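Long-range contacts in adhesion G-protein coupled receptor G6 (Danio rerio, PDB 6V55), which acts as a cell-adhesion receptor linked to myelination, with a large calcium-binding extracellular region, and by family probably signals through G proteins: residues T144-C149 against L213-S218; W276-L281 against V293-D298; P713-I718 against S758-C763. All blocks are in the same frame, centred on the assembly; numbering follows the deposited sequence.

Contact 1: residues T144-C149 against L213-S218; sequences TAFTVC and LTWTKS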
loop_
_atom_site.group_PDB
_atom_site.type_symbol
_atom_site.label_atom_id
_atom_site.label_comp_id
_atom_site.label_asym_id
_atom_site.label_seq_id
_atom_site.Cartn_x
_atom_site.Cartn_y
_atom_site.Cartn_z
ATOM N N THR A 144 49.260 -26.277 3.638
ATOM C CA THR A 144 50.338 -26.819 2.824
ATOM C C THR A 144 50.015 -26.741 1.338
ATOM O O THR A 144 50.774 -27.278 0.518
ATOM C CB THR A 144 50.638 -28.270 3.224
ATOM O OG1 THR A 144 49.419 -29.021 3.309
ATOM C CG2 THR A 144 51.328 -28.291 4.555
ATOM N N ALA A 145 48.905 -26.085 0.990
ATOM C CA ALA A 145 48.401 -25.839 -0.353
ATOM C C ALA A 145 47.270 -24.816 -0.268
ATOM O O ALA A 145 46.503 -24.808 0.697
ATOM C CB ALA A 145 47.891 -27.110 -1.045
ATOM N N PHE A 146 47.178 -23.947 -1.279
ATOM C CA PHE A 146 46.106 -22.961 -1.338
ATOM C C PHE A 146 45.822 -22.572 -2.784
ATOM O O PHE A 146 46.696 -22.645 -3.647
ATOM C CB PHE A 146 46.403 -21.687 -0.498
ATOM C CG PHE A 146 47.648 -20.890 -0.913
ATOM C CD1 PHE A 146 47.622 -19.942 -1.943
ATOM C CD2 PHE A 146 48.808 -20.989 -0.171
ATOM C CE1 PHE A 146 48.750 -19.227 -2.293
ATOM C CE2 PHE A 146 49.942 -20.241 -0.515
ATOM C CZ PHE A 146 49.901 -19.373 -1.569
ATOM N N THR A 147 44.617 -22.040 -3.003
ATOM C CA THR A 147 44.292 -21.227 -4.173
ATOM C C THR A 147 43.759 -19.893 -3.681
ATOM O O THR A 147 42.832 -19.870 -2.869
ATOM C CB THR A 147 43.238 -21.890 -5.060
ATOM O OG1 THR A 147 43.682 -23.196 -5.450
ATOM C CG2 THR A 147 42.972 -21.041 -6.294
ATOM N N VAL A 148 44.338 -18.790 -4.138
ATOM C CA VAL A 148 43.795 -17.464 -3.861
ATOM C C VAL A 148 43.455 -16.810 -5.196
ATOM O O VAL A 148 44.262 -16.851 -6.130
ATOM C CB VAL A 148 44.752 -16.603 -3.000
ATOM C CG1 VAL A 148 46.192 -16.654 -3.493
ATOM C CG2 VAL A 148 44.292 -15.150 -2.906
ATOM N N CYS A 149 42.228 -16.282 -5.315
ATOM C CA CYS A 149 41.817 -15.506 -6.480
ATOM C C CYS A 149 41.230 -14.175 -6.058
ATOM O O CYS A 149 40.502 -14.082 -5.066
ATOM C CB CYS A 149 40.762 -16.202 -7.333
ATOM S SG CYS A 149 40.968 -17.954 -7.505
ATOM N N LEU A 213 46.286 -17.431 -7.913
ATOM C CA LEU A 213 47.588 -17.947 -7.525
ATOM C C LEU A 213 47.372 -19.260 -6.791
ATOM O O LEU A 213 46.530 -19.324 -5.893
ATOM C CB LEU A 213 48.331 -16.936 -6.643
ATOM C CG LEU A 213 48.449 -15.525 -7.249
ATOM C CD1 LEU A 213 48.993 -14.530 -6.258
ATOM C CD2 LEU A 213 49.321 -15.539 -8.516
ATOM N N THR A 214 48.089 -20.319 -7.196
ATOM C CA THR A 214 48.056 -21.597 -6.483
ATOM C C THR A 214 49.457 -21.958 -6.005
ATOM O O THR A 214 50.459 -21.439 -6.503
ATOM C CB THR A 214 47.474 -22.778 -7.323
ATOM O OG1 THR A 214 48.463 -23.304 -8.230
ATOM C CG2 THR A 214 46.204 -22.380 -8.082
ATOM N N TRP A 215 49.506 -22.852 -5.016
ATOM C CA TRP A 215 50.751 -23.346 -4.444
ATOM C C TRP A 215 50.460 -24.692 -3.811
ATOM O O TRP A 215 49.375 -24.866 -3.271
ATOM C CB TRP A 215 51.292 -22.378 -3.390
ATOM C CG TRP A 215 52.483 -22.881 -2.646
ATOM C CD1 TRP A 215 53.748 -23.032 -3.132
ATOM C CD2 TRP A 215 52.531 -23.281 -1.266
ATOM N NE1 TRP A 215 54.584 -23.487 -2.145
ATOM C CE2 TRP A 215 53.862 -23.660 -0.990
ATOM C CE3 TRP A 215 51.579 -23.352 -0.238
ATOM C CZ2 TRP A 215 54.269 -24.107 0.270
ATOM C CZ3 TRP A 215 51.984 -23.796 1.013
ATOM C CH2 TRP A 215 53.320 -24.182 1.248
ATOM N N THR A 216 51.391 -25.653 -3.930
ATOM C CA THR A 216 51.448 -26.814 -3.039
ATOM C C THR A 216 52.838 -26.914 -2.431
ATOM O O THR A 216 53.832 -26.592 -3.082
ATOM C CB THR A 216 51.185 -28.159 -3.717
ATOM O OG1 THR A 216 52.263 -28.446 -4.608
ATOM C CG2 THR A 216 49.929 -28.187 -4.471
ATOM N N LYS A 217 52.907 -27.403 -1.188
ATOM C CA LYS A 217 54.205 -27.625 -0.556
ATOM C C LYS A 217 54.969 -28.782 -1.197
ATOM O O LYS A 217 56.201 -28.696 -1.362
ATOM C CB LYS A 217 54.011 -27.885 0.940
ATOM C CG LYS A 217 55.280 -27.879 1.752
ATOM C CD LYS A 217 55.052 -28.535 3.067
ATOM C CE LYS A 217 56.313 -28.500 3.853
ATOM N NZ LYS A 217 56.060 -28.684 5.315
ATOM N N SER A 218 54.236 -29.834 -1.597
ATOM C CA SER A 218 54.819 -31.126 -1.952
ATOM C C SER A 218 55.634 -31.057 -3.228
ATOM O O SER A 218 56.694 -31.680 -3.310
ATOM C CB SER A 218 53.718 -32.178 -2.096
ATOM O OG SER A 218 52.912 -31.931 -3.235
#

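Contact 2: residues W276-L281 against V293-D298; sequences WDHAML and VGNVVD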
loop_
_atom_site.group_PDB
_atom_site.type_symbol
_atom_site.label_atom_id
_atom_site.label_comp_id
_atom_site.label_asym_id
_atom_site.label_seq_id
_atom_site.Cartn_x
_atom_site.Cartn_y
_atom_site.Cartn_z
ATOM N N TRP A 276 41.181 -20.887 -0.702
ATOM C CA TRP A 276 40.812 -22.294 -0.627
ATOM C C TRP A 276 41.935 -23.115 -0.002
ATOM O O TRP A 276 43.099 -22.713 0.008
ATOM C CB TRP A 276 40.530 -22.888 -2.010
ATOM C CG TRP A 276 39.242 -22.521 -2.668
ATOM C CD1 TRP A 276 38.085 -23.258 -2.688
ATOM C CD2 TRP A 276 38.990 -21.357 -3.463
ATOM N NE1 TRP A 276 37.124 -22.611 -3.430
ATOM C CE2 TRP A 276 37.656 -21.445 -3.919
ATOM C CE3 TRP A 276 39.763 -20.245 -3.837
ATOM C CZ2 TRP A 276 37.079 -20.461 -4.723
ATOM C CZ3 TRP A 276 39.191 -19.266 -4.648
ATOM C CH2 TRP A 276 37.863 -19.379 -5.076
ATOM N N ASP A 277 41.553 -24.325 0.433
ATOM C CA ASP A 277 42.386 -25.300 1.131
ATOM C C ASP A 277 43.325 -26.074 0.219
ATOM O O ASP A 277 44.285 -26.681 0.705
ATOM C CB ASP A 277 41.483 -26.312 1.829
ATOM C CG ASP A 277 41.510 -26.174 3.313
ATOM O OD1 ASP A 277 42.321 -25.353 3.802
ATOM O OD2 ASP A 277 40.725 -26.893 3.987
ATOM N N HIS A 278 43.047 -26.117 -1.072
ATOM C CA HIS A 278 43.788 -26.950 -2.000
ATOM C C HIS A 278 44.234 -26.090 -3.166
ATOM O O HIS A 278 43.693 -25.003 -3.397
ATOM C CB HIS A 278 42.938 -28.122 -2.509
ATOM C CG HIS A 278 41.541 -27.731 -2.890
ATOM N ND1 HIS A 278 40.521 -27.613 -1.966
ATOM C CD2 HIS A 278 40.995 -27.426 -4.091
ATOM C CE1 HIS A 278 39.410 -27.248 -2.581
ATOM N NE2 HIS A 278 39.670 -27.134 -3.871
ATOM N N ALA A 279 45.233 -26.579 -3.894
ATOM C CA ALA A 279 45.629 -25.937 -5.136
ATOM C C ALA A 279 44.894 -26.578 -6.294
ATOM O O ALA A 279 44.880 -27.806 -6.430
ATOM C CB ALA A 279 47.120 -26.036 -5.376
ATOM N N MET A 280 44.318 -25.736 -7.144
ATOM C CA MET A 280 43.424 -26.182 -8.194
ATOM C C MET A 280 44.179 -26.495 -9.477
ATOM O O MET A 280 45.130 -25.791 -9.847
ATOM C CB MET A 280 42.371 -25.113 -8.463
ATOM C CG MET A 280 41.453 -24.880 -7.294
ATOM S SD MET A 280 39.909 -24.153 -7.841
ATOM C CE MET A 280 39.696 -22.857 -6.630
ATOM N N LEU A 281 43.723 -27.544 -10.168
ATOM C CA LEU A 281 44.183 -27.834 -11.518
ATOM C C LEU A 281 43.653 -26.787 -12.502
ATOM O O LEU A 281 42.758 -25.989 -12.193
ATOM C CB LEU A 281 43.730 -29.227 -11.963
ATOM C CG LEU A 281 44.267 -30.527 -11.341
ATOM C CD1 LEU A 281 45.753 -30.423 -11.001
ATOM C CD2 LEU A 281 43.428 -30.988 -10.127
ATOM N N VAL A 293 31.980 -20.051 -3.802
ATOM C CA VAL A 293 32.326 -19.661 -2.440
ATOM C C VAL A 293 33.750 -20.108 -2.118
ATOM O O VAL A 293 34.170 -21.215 -2.479
ATOM C CB VAL A 293 31.290 -20.252 -1.469
ATOM C CG1 VAL A 293 31.462 -19.715 -0.063
ATOM C CG2 VAL A 293 29.889 -19.947 -1.977
ATOM N N GLY A 294 34.513 -19.226 -1.474
ATOM C CA GLY A 294 35.848 -19.586 -1.035
ATOM C C GLY A 294 35.798 -20.477 0.192
ATOM O O GLY A 294 35.014 -20.260 1.113
ATOM N N ASN A 295 36.667 -21.487 0.203
ATOM C CA ASN A 295 36.614 -22.576 1.179
ATOM C C ASN A 295 37.058 -22.168 2.566
ATOM O O ASN A 295 36.676 -22.812 3.543
ATOM C CB ASN A 295 37.513 -23.727 0.744
ATOM C CG ASN A 295 36.729 -24.931 0.379
ATOM O OD1 ASN A 295 35.490 -24.907 0.416
ATOM N ND2 ASN A 295 37.421 -26.004 0.025
ATOM N N VAL A 296 37.940 -21.192 2.660
ATOM C CA VAL A 296 38.394 -20.647 3.926
ATOM C C VAL A 296 37.907 -19.226 4.082
ATOM O O VAL A 296 37.259 -18.888 5.072
ATOM C CB VAL A 296 39.929 -20.724 4.041
ATOM C CG1 VAL A 296 40.381 -20.148 5.363
ATOM C CG2 VAL A 296 40.392 -22.155 3.861
ATOM N N VAL A 297 38.209 -18.372 3.105
ATOM C CA VAL A 297 37.777 -16.982 3.079
ATOM C C VAL A 297 36.981 -16.785 1.794
ATOM O O VAL A 297 37.406 -17.226 0.721
ATOM C CB VAL A 297 38.980 -16.019 3.159
ATOM C CG1 VAL A 297 38.537 -14.597 3.139
ATOM C CG2 VAL A 297 39.787 -16.255 4.428
ATOM N N ASP A 298 35.808 -16.166 1.910
ATOM C CA ASP A 298 34.965 -15.816 0.776
ATOM C C ASP A 298 34.667 -14.321 0.812
ATOM O O ASP A 298 34.747 -13.681 1.866
ATOM C CB ASP A 298 33.661 -16.634 0.797
ATOM C CG ASP A 298 32.872 -16.534 -0.495
ATOM O OD1 ASP A 298 33.475 -16.575 -1.585
ATOM O OD2 ASP A 298 31.632 -16.399 -0.415
#

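Contact 3: residues P713-I718 against S758-C763; sequences PVRIEI and SNRTVC. With NAG (2-acetamido-2-deoxy-beta-D-glucopyranose), chain M.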
loop_
_atom_site.group_PDB
_atom_site.type_symbol
_atom_site.label_atom_id
_atom_site.label_comp_id
_atom_site.label_asym_id
_atom_site.label_seq_id
_atom_site.Cartn_x
_atom_site.Cartn_y
_atom_site.Cartn_z
ATOM N N PRO A 713 -56.294 -5.006 27.128
ATOM C CA PRO A 713 -55.184 -4.307 26.479
ATOM C C PRO A 713 -54.041 -5.234 26.080
ATOM O O PRO A 713 -53.961 -6.392 26.486
ATOM C CB PRO A 713 -54.727 -3.320 27.553
ATOM C CG PRO A 713 -55.061 -4.014 28.847
ATOM C CD PRO A 713 -56.324 -4.778 28.585
ATOM N N VAL A 714 -53.170 -4.692 25.228
ATOM C CA VAL A 714 -51.869 -5.280 24.944
ATOM C C VAL A 714 -50.918 -4.889 26.061
ATOM O O VAL A 714 -50.773 -3.702 26.374
ATOM C CB VAL A 714 -51.342 -4.788 23.589
ATOM C CG1 VAL A 714 -50.143 -5.590 23.161
ATOM C CG2 VAL A 714 -52.418 -4.896 22.548
ATOM N N ARG A 715 -50.260 -5.872 26.661
ATOM C CA ARG A 715 -49.240 -5.584 27.664
ATOM C C ARG A 715 -47.917 -5.365 26.937
ATOM O O ARG A 715 -47.336 -6.308 26.394
ATOM C CB ARG A 715 -49.147 -6.718 28.683
ATOM C CG ARG A 715 -48.481 -6.347 30.006
ATOM C CD ARG A 715 -48.053 -7.610 30.718
ATOM N NE ARG A 715 -47.352 -7.376 31.978
ATOM C CZ ARG A 715 -46.025 -7.420 32.124
ATOM N NH1 ARG A 715 -45.233 -7.686 31.085
ATOM N NH2 ARG A 715 -45.491 -7.207 33.324
ATOM N N ILE A 716 -47.455 -4.118 26.899
ATOM C CA ILE A 716 -46.165 -3.767 26.312
ATOM C C ILE A 716 -45.231 -3.390 27.449
ATOM O O ILE A 716 -45.463 -2.395 28.145
ATOM C CB ILE A 716 -46.284 -2.600 25.318
ATOM C CG1 ILE A 716 -47.401 -2.844 24.291
ATOM C CG2 ILE A 716 -44.917 -2.245 24.705
ATOM C CD1 ILE A 716 -46.982 -3.581 23.074
ATOM N N GLU A 717 -44.179 -4.173 27.641
ATOM C CA GLU A 717 -43.175 -3.890 28.662
ATOM C C GLU A 717 -41.876 -3.573 27.950
ATOM O O GLU A 717 -41.403 -4.388 27.157
ATOM C CB GLU A 717 -42.992 -5.080 29.616
ATOM C CG GLU A 717 -41.695 -5.053 30.447
ATOM C CD GLU A 717 -41.451 -6.349 31.221
ATOM O OE1 GLU A 717 -42.445 -6.966 31.687
ATOM O OE2 GLU A 717 -40.265 -6.748 31.359
ATOM N N ILE A 718 -41.322 -2.384 28.183
ATOM C CA ILE A 718 -40.031 -2.021 27.602
ATOM C C ILE A 718 -39.068 -1.661 28.723
ATOM O O ILE A 718 -39.439 -0.965 29.675
ATOM C CB ILE A 718 -40.110 -0.863 26.577
ATOM C CG1 ILE A 718 -41.415 -0.870 25.788
ATOM C CG2 ILE A 718 -38.983 -0.993 25.581
ATOM C CD1 ILE A 718 -41.625 0.348 24.968
ATOM N N SER A 758 -38.064 1.088 38.428
ATOM C CA SER A 758 -37.073 2.030 37.916
ATOM C C SER A 758 -36.322 1.494 36.701
ATOM O O SER A 758 -35.667 2.275 35.999
ATOM C CB SER A 758 -36.085 2.400 39.027
ATOM O OG SER A 758 -35.837 1.315 39.899
ATOM N N ASN A 759 -36.416 0.189 36.438
ATOM C CA ASN A 759 -35.739 -0.468 35.325
ATOM C C ASN A 759 -36.625 -0.669 34.102
ATOM O O ASN A 759 -36.129 -0.592 32.973
ATOM C CB ASN A 759 -35.221 -1.844 35.757
ATOM C CG ASN A 759 -34.084 -1.769 36.747
ATOM O OD1 ASN A 759 -34.001 -0.859 37.571
ATOM N ND2 ASN A 759 -33.191 -2.746 36.660
ATOM N N ARG A 760 -37.910 -0.953 34.303
ATOM C CA ARG A 760 -38.846 -1.258 33.233
ATOM C C ARG A 760 -40.071 -0.359 33.363
ATOM O O ARG A 760 -40.331 0.224 34.419
ATOM C CB ARG A 760 -39.280 -2.728 33.287
ATOM C CG ARG A 760 -40.008 -3.056 34.593
ATOM C CD ARG A 760 -41.010 -4.182 34.473
ATOM N NE ARG A 760 -41.085 -4.948 35.711
ATOM C CZ ARG A 760 -41.724 -6.104 35.834
ATOM N NH1 ARG A 760 -42.345 -6.635 34.789
ATOM N NH2 ARG A 760 -41.735 -6.734 37.002
ATOM N N THR A 761 -40.817 -0.227 32.268
ATOM C CA THR A 761 -42.164 0.323 32.320
ATOM C C THR A 761 -43.085 -0.657 31.612
ATOM O O THR A 761 -42.722 -1.196 30.561
ATOM C CB THR A 761 -42.232 1.721 31.687
ATOM O OG1 THR A 761 -41.311 2.579 32.362
ATOM C CG2 THR A 761 -43.636 2.346 31.823
ATOM N N VAL A 762 -44.242 -0.932 32.219
ATOM C CA VAL A 762 -45.285 -1.753 31.618
ATOM C C VAL A 762 -46.402 -0.836 31.134
ATOM O O VAL A 762 -46.897 0.005 31.891
ATOM C CB VAL A 762 -45.807 -2.797 32.621
ATOM C CG1 VAL A 762 -47.053 -3.507 32.096
ATOM C CG2 VAL A 762 -44.715 -3.810 32.930
ATOM N N CYS A 763 -46.778 -0.978 29.864
ATOM C CA CYS A 763 -47.901 -0.262 29.272
ATOM C C CYS A 763 -49.041 -1.206 28.943
ATOM O O CYS A 763 -48.833 -2.301 28.399
ATOM C CB CYS A 763 -47.512 0.439 27.977
ATOM S SG CYS A 763 -46.132 1.466 28.192
HETATM C C1 NAG M . -32.023 -2.916 37.495
HETATM C C2 NAG M . -30.811 -1.999 37.227
HETATM C C3 NAG M . -29.625 -2.433 38.103
HETATM C C4 NAG M . -30.015 -2.533 39.579
HETATM C C5 NAG M . -31.284 -3.378 39.769
HETATM C C6 NAG M . -31.811 -3.356 41.189
HETATM C C7 NAG M . -30.566 -0.940 35.006
HETATM C C8 NAG M . -30.092 -1.131 33.594
HETATM N N2 NAG M . -30.429 -1.998 35.820
HETATM O O3 NAG M . -28.559 -1.504 37.934
HETATM O O4 NAG M . -28.959 -3.143 40.314
HETATM O O5 NAG M . -32.346 -2.896 38.925
HETATM O O6 NAG M . -33.149 -3.831 41.257
HETATM O O7 NAG M . -31.060 0.122 35.390
#

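Contact 1: residues T144-C149 against L213-S218
Phe146 and Val148 face Trp215 and Leu213 as hydrogen-bonded pairs of neighbouring antiparallel strands, whose axes lie 4.8 Å apart at 179°. The pairing sits inside the six-stranded sheet of a pentraxin-like (concanavalin-type) beta sandwich. Val148 and Leu213 bond through both their N-H and C=O groups, and so do Phe146 and Trp215. Just past the strand end, Lys217 N adds a short bond of 2.7 Å to Thr144 O.

Phe146, Val148, Leu213 and Trp215 turn their side chains to the same side, toward the opposing sheet, where Leu175 meets Phe146 and Phe177 meets Leu213. The CG of Phe146 stands between the backbone N and the carbonyl carbon (chi1 61°), which swings the ring across the strand gap over Trp215 CB, 4.0 Å from the ring centroid. The two aromatic planes are inclined at 38°, and the nearest ring atoms, Phe146 CE2 and Trp215 CE3, come within 3.5 Å. The far rim of the indole, at CZ3, reaches the carbonyl carbon of Thr144, while its NE1 is satisfied by Ser238. Val148 CG1 lies alongside Leu213 CB.

On the other side of the sheet Ala145 is next to Thr216, and Thr147 lies beside Thr214 with both side chains pointing the same way; there Thr147 OG1, which bonds to His278 O, passes 3.7 Å from Thr214 CG2.

Contact 2: residues W276-L281 against V293-D298
Trp276 turns one face of its indole to the backbone of Gly294 and Asn295, in the loop after helix 282-286 of the pentraxin-family domain. Gly294 CA makes a CH-pi contact, 4.2 Å from the centroid of the five-membered ring and 24° off its normal, and Asn295 N lies over the same face. The opposite face is covered from within its own segment by Met280 CE, 3.5 Å above the ring plane, so the indole is sandwiched between a methyl group and a peptide. With CG beside the backbone N (chi1 -75°), the ring is tipped toward the 293-298 loop, and its NE1 comes to 3.4 Å from Val293 O.

Asn295 crosses the indole at about a right angle, its CB 3.5 Å from Trp276 CD1. The amide continues to His278, where ND2 meets the imidazole edge at CE1, the two planes 81° apart. Next to Asn295 along the chain, Val296 CG2 lies 3.7 Å from Asp277 OD1.

The loop is held in shape by Gly294 N, which bonds to Asp298 OD1 at 2.8 Å from above the carboxylate plane; Asp298 OD2 pairs with Arg118. Val296 and Val297 form a classic beta bulge opposite Leu275. An alanine at Trp276 would remove the indole and is likely to open a gap between Met280 and Gly294, leaving the methyl and the glycine without the ring between them. The contact thus rests mainly on dispersion and CH-pi forces, while the clear polar bonds lie within the loop or run to other parts of the domain.

Contact 3: residues P713-I718 against S758-C763
Glu717 extends with CG anti to its backbone N (chi1 163°), while Arg760 places CG between its backbone N and carbonyl carbon (chi1 62°) and bends farther along at its third torsion; this brings their charged ends together on the Glu717 and Val762 face of antiparallel strands 714-719 and 760-765. These are neighbours in a six-stranded sheet, the second strand lying in the GPS motif that closes the GAIN domain of adhesion receptors.

Glu717 OE1 is gripped twice. Arg715 NH1, from two residues away on the same strand, bonds at 2.9 Å on the anti side of the carboxylate, near its own guanidinium plane; Arg760 NH1 adds a weak bond of 3.1 Å from across the strands, completing a salt-bridge network. The guanidinium planes stand 68° apart, with Arg760 NH1 at the edge of the Arg715 group. Two cations on one oxygen probably keep the carboxylate ionised. Val762 lies against one face of the Arg715 guanidinium, its CG2 3.5 Å from NH2.

Ile716 with Cys763 and Ile718 with Thr761 are the hydrogen-bonded pairs, the shortest bond being Cys763 N to Ile716 O at 2.6 Å. Their side chains share the other side of the sheet, where all four residues pack on a bound peptide outside the two segments, consistent with the tethered-agonist segment that follows the GPS cleavage site in this family. Cys763 SG forms a disulfide with Cys731, and Thr761 OG1 bonds to His720. At the far end, Asn759 ND2 carries a glycan, covalently joined to NAG C1 at 1.4 Å.

How the contacts relate
The three contacts follow one another in series along the chain, each closing before the next opens. Contacts 1 and 2 belong to the same pentraxin-family domain, their centres about 9 Å apart: strand 145-154 lies between strand 209-216 and strand 268-276, and the chain around Trp276 continues from the latter into contact 2. Thr147 bonds to that region through both backbone and side chain, so sheet and loop are packed as one unit. Contact 3 lies far off, in the sheet with the GPS strand, about 101 Å from contact 1 and 92 Å from contact 2 between centres. The separation reflects an elongated extracellular region, with the GPS part near the modelled C-terminal end.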